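Local coordinates for pyridoxamine 5'-phosphate oxidase family protein (Corynebacterium diphtheriae NCTC 13129, PDB 3CP3), which is of unknown function but, as a member of the pyridoxamine 5'-phosphate oxidase family, may bind a flavin such as FMN, at residues F79-F84 and E88-V93. Residues are numbered along the deposited sequence; the frame is centred on the assembly and turned at random.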
ATOM      1  N   PHE A  79      -3.571   4.307   6.032  1.00 27.74           N
ATOM      2  CA  PHE A  79      -2.471   3.500   6.536  1.00 29.58           C
ATOM      3  C   PHE A  79      -2.868   2.044   6.430  1.00 29.38           C
ATOM      4  O   PHE A  79      -3.971   1.635   6.898  1.00 30.62           O
ATOM      5  CB  PHE A  79      -2.106   3.899   7.987  1.00 29.68           C
ATOM      6  CG  PHE A  79      -0.797   3.301   8.463  1.00 30.31           C
ATOM      7  CD1 PHE A  79       0.409   3.855   8.070  1.00 31.97           C
ATOM      8  CD2 PHE A  79      -0.767   2.158   9.251  1.00 29.91           C
ATOM      9  CE1 PHE A  79       1.621   3.283   8.486  1.00 30.87           C
ATOM     10  CE2 PHE A  79       0.435   1.589   9.648  1.00 27.78           C
ATOM     11  CZ  PHE A  79       1.616   2.155   9.256  1.00 31.10           C
ATOM     12  N   GLU A  80      -1.995   1.237   5.833  1.00 29.49           N
ATOM     13  CA  GLU A  80      -2.323  -0.108   5.503  1.00 28.74           C
ATOM     14  C   GLU A  80      -1.255  -1.093   5.961  1.00 32.60           C
ATOM     15  O   GLU A  80      -0.040  -0.855   5.841  1.00 31.66           O
ATOM     16  CB  GLU A  80      -2.592  -0.273   3.962  1.00 26.86           C
ATOM     17  CG  GLU A  80      -3.203  -1.636   3.564  1.00 28.67           C
ATOM     18  CD  GLU A  80      -2.172  -2.647   3.082  1.00 30.29           C
ATOM     19  OE1 GLU A  80      -0.929  -2.324   3.124  1.00 29.03           O
ATOM     20  OE2 GLU A  80      -2.608  -3.680   2.516  1.00 30.26           O
ATOM     21  N   VAL A  81      -1.744  -2.215   6.473  1.00 34.72           N
ATOM     22  CA  VAL A  81      -0.924  -3.383   6.793  1.00 38.86           C
ATOM     23  C   VAL A  81      -1.586  -4.583   6.102  1.00 39.13           C
ATOM     24  O   VAL A  81      -2.829  -4.644   5.970  1.00 36.08           O
ATOM     25  CB  VAL A  81      -0.835  -3.518   8.344  1.00 41.24           C
ATOM     26  CG1 VAL A  81      -0.145  -4.782   8.734  1.00 46.44           C
ATOM     27  CG2 VAL A  81      -0.153  -2.308   8.978  1.00 40.34           C
ATOM     28  N   ASP A  82      -0.802  -5.541   5.579  1.00 39.35           N
ATOM     29  CA  ASP A  82      -1.356  -6.783   5.056  1.00 38.72           C
ATOM     30  C   ASP A  82      -0.458  -8.006   5.287  1.00 41.34           C
ATOM     31  O   ASP A  82       0.637  -7.846   5.864  1.00 40.96           O
ATOM     32  CB  ASP A  82      -1.908  -6.757   3.574  1.00 39.08           C
ATOM     33  CG  ASP A  82      -0.821  -6.430   2.462  1.00 40.69           C
ATOM     34  OD1 ASP A  82      -0.135  -7.342   1.899  1.00 43.69           O
ATOM     35  OD2 ASP A  82      -0.800  -5.282   2.036  1.00 30.97           O
ATOM     36  N   ARG A  83      -1.004  -9.166   4.884  1.00 43.44           N
ATOM     37  CA  ARG A  83      -0.337 -10.508   4.781  1.00 45.11           C
ATOM     38  C   ARG A  83      -1.102 -11.459   3.907  1.00 47.82           C
ATOM     39  O   ARG A  83      -2.249 -11.860   4.196  1.00 47.70           O
ATOM     40  CB  ARG A  83      -0.094 -11.140   6.131  1.00 45.70           C
ATOM     41  CG  ARG A  83       0.944 -10.415   6.951  1.00 42.09           C
ATOM     42  CD  ARG A  83       2.377 -10.638   6.416  1.00 45.42           C
ATOM     43  NE  ARG A  83       3.382 -10.112   7.339  1.00 42.85           N
ATOM     44  CZ  ARG A  83       4.695 -10.150   7.153  1.00 43.68           C
ATOM     45  NH1 ARG A  83       5.224 -10.707   6.047  1.00 41.25           N
ATOM     46  NH2 ARG A  83       5.493  -9.650   8.099  1.00 42.71           N
ATOM     47  N   PHE A  84      -0.429 -11.888   2.848  1.00 49.67           N
ATOM     48  CA  PHE A  84      -1.103 -12.458   1.735  1.00 52.54           C
ATOM     49  C   PHE A  84      -0.271 -13.638   1.209  1.00 54.43           C
ATOM     50  O   PHE A  84       0.829 -13.911   1.736  1.00 55.43           O
ATOM     51  CB  PHE A  84      -1.321 -11.334   0.709  1.00 53.59           C
ATOM     52  CG  PHE A  84      -2.557 -11.496  -0.155  1.00 53.04           C
ATOM     53  CD1 PHE A  84      -3.770 -10.996   0.260  1.00 53.22           C
ATOM     54  CD2 PHE A  84      -2.478 -12.107  -1.406  1.00 54.92           C
ATOM     55  CE1 PHE A  84      -4.914 -11.143  -0.547  1.00 55.41           C
ATOM     56  CE2 PHE A  84      -3.609 -12.242  -2.232  1.00 55.99           C
ATOM     57  CZ  PHE A  84      -4.827 -11.748  -1.797  1.00 55.42           C
ATOM     58  N   GLU A  88      -4.688 -17.515   0.421  1.00 43.76           N
ATOM     59  CA  GLU A  88      -5.480 -16.599   1.280  1.00 43.82           C
ATOM     60  C   GLU A  88      -4.681 -15.389   1.770  1.00 42.21           C
ATOM     61  O   GLU A  88      -3.468 -15.355   1.606  1.00 43.11           O
ATOM     62  CB  GLU A  88      -6.001 -17.373   2.493  1.00 44.19           C
ATOM     63  CG  GLU A  88      -4.895 -17.764   3.490  1.00 46.63           C
ATOM     64  CD  GLU A  88      -5.429 -18.590   4.650  1.00 46.78           C
ATOM     65  OE1 GLU A  88      -6.565 -19.091   4.536  1.00 47.50           O
ATOM     66  OE2 GLU A  88      -4.709 -18.722   5.670  1.00 50.55           O
ATOM     67  N   GLY A  89      -5.352 -14.397   2.376  1.00 40.00           N
ATOM     68  CA  GLY A  89      -4.645 -13.367   3.166  1.00 36.78           C
ATOM     69  C   GLY A  89      -5.572 -12.393   3.914  1.00 34.60           C
ATOM     70  O   GLY A  89      -6.778 -12.607   3.974  1.00 35.54           O
ATOM     71  N   TRP A  90      -5.008 -11.330   4.461  1.00 33.65           N
ATOM     72  CA  TRP A  90      -5.782 -10.259   5.140  1.00 32.33           C
ATOM     73  C   TRP A  90      -5.108  -8.923   4.949  1.00 32.55           C
ATOM     74  O   TRP A  90      -3.881  -8.852   4.670  1.00 34.31           O
ATOM     75  CB  TRP A  90      -5.941 -10.524   6.661  1.00 30.78           C
ATOM     76  CG  TRP A  90      -4.665 -10.579   7.451  1.00 28.17           C
ATOM     77  CD1 TRP A  90      -3.916 -11.706   7.727  1.00 31.07           C
ATOM     78  CD2 TRP A  90      -3.965  -9.488   8.079  1.00 27.37           C
ATOM     79  NE1 TRP A  90      -2.838 -11.377   8.475  1.00 28.21           N
ATOM     80  CE2 TRP A  90      -2.826 -10.029   8.706  1.00 30.63           C
ATOM     81  CE3 TRP A  90      -4.196  -8.124   8.176  1.00 26.59           C
ATOM     82  CZ2 TRP A  90      -1.899  -9.240   9.398  1.00 29.24           C
ATOM     83  CZ3 TRP A  90      -3.293  -7.326   8.866  1.00 28.22           C
ATOM     84  CH2 TRP A  90      -2.154  -7.895   9.489  1.00 32.68           C
ATOM     85  N   SER A  91      -5.897  -7.853   5.075  1.00 31.38           N
ATOM     86  CA  SER A  91      -5.359  -6.499   5.104  1.00 30.51           C
ATOM     87  C   SER A  91      -6.183  -5.678   6.049  1.00 28.56           C
ATOM     88  O   SER A  91      -7.366  -5.956   6.217  1.00 28.05           O
ATOM     89  CB  SER A  91      -5.465  -5.817   3.724  1.00 31.56           C
ATOM     90  OG  SER A  91      -6.827  -5.787   3.317  1.00 35.61           O
ATOM     91  N   VAL A  92      -5.580  -4.651   6.625  1.00 27.65           N
ATOM     92  CA  VAL A  92      -6.285  -3.722   7.483  1.00 28.11           C
ATOM     93  C   VAL A  92      -5.923  -2.335   6.908  1.00 30.59           C
ATOM     94  O   VAL A  92      -4.724  -2.083   6.657  1.00 31.07           O
ATOM     95  CB  VAL A  92      -5.825  -3.838   8.936  1.00 26.01           C
ATOM     96  CG1 VAL A  92      -6.447  -2.657   9.834  1.00 25.95           C
ATOM     97  CG2 VAL A  92      -6.273  -5.254   9.504  1.00 27.29           C
ATOM     98  N   VAL A  93      -6.947  -1.518   6.675  1.00 30.15           N
ATOM     99  CA  VAL A  93      -6.784  -0.130   6.180  1.00 29.88           C
ATOM    100  C   VAL A  93      -7.336   0.809   7.241  1.00 31.26           C
ATOM    101  O   VAL A  93      -8.548   0.724   7.652  1.00 29.64           O
ATOM    102  CB  VAL A  93      -7.522   0.057   4.857  1.00 29.43           C
ATOM    103  CG1 VAL A  93      -7.501   1.597   4.338  1.00 31.11           C
ATOM    104  CG2 VAL A  93      -6.981  -0.860   3.827  1.00 28.60           C
TER
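Trp90 lays its indole across the neighbouring strand, one face over the backbone of Asp82 and Arg83, with Arg83 N above the middle of the ring. A chi1 of 62°, which places CG between the backbone N and the carbonyl carbon, swings the ring over 79-84. Arg83 follows the indole from NE1 to CZ2, its CB 3.6 Å from Trp90 NE1 and its CG packed on CZ2; its guanidinium, turned 60° from the indole plane, leads off to a salt bridge with Glu27. Val81 meets the indole further along the benzo ring, its CG1 3.8 Å from Trp90 CH2. Arg23 adds a cation-pi contact to the indole, and Leu24 of helix 17-25 packs on Val81.

Beneath these side chains the backbones pair antiparallel. Val81 and Val92 exchange two nearly straight hydrogen bonds, Val81 N to Val92 O at 3.0 Å and Val92 N to Val81 O at 2.8 Å. Arg83 and Trp90 form a second reciprocal pair, in which Trp90 N reaches Arg83 O at 2.8 Å but stands 29° out of the carbonyl plane. Between them, Asp82 faces Ser91 in a non-hydrogen-bonded pair, and Asp82 CB comes within 3.1 Å of Trp90 O.

The opposite face, with Glu80, Asp82, Ser91 and Val93, is turned to the second subunit; there Glu80 OE1 forms a salt bridge with Arg31 of its own chain, and Asp82 OD2 one with Arg31 of the second subunit. The carboxylates converge, Glu80 OE2 2.5 Å from Asp82 OD2, so one probably carries a proton, and the two arginines probably offset the remaining negative charge. The arrangement is a beta hairpin of 76-83 and 89-100, consistent with the dimeric split barrel of FMN-binding pyridoxamine 5'-phosphate oxidase relatives.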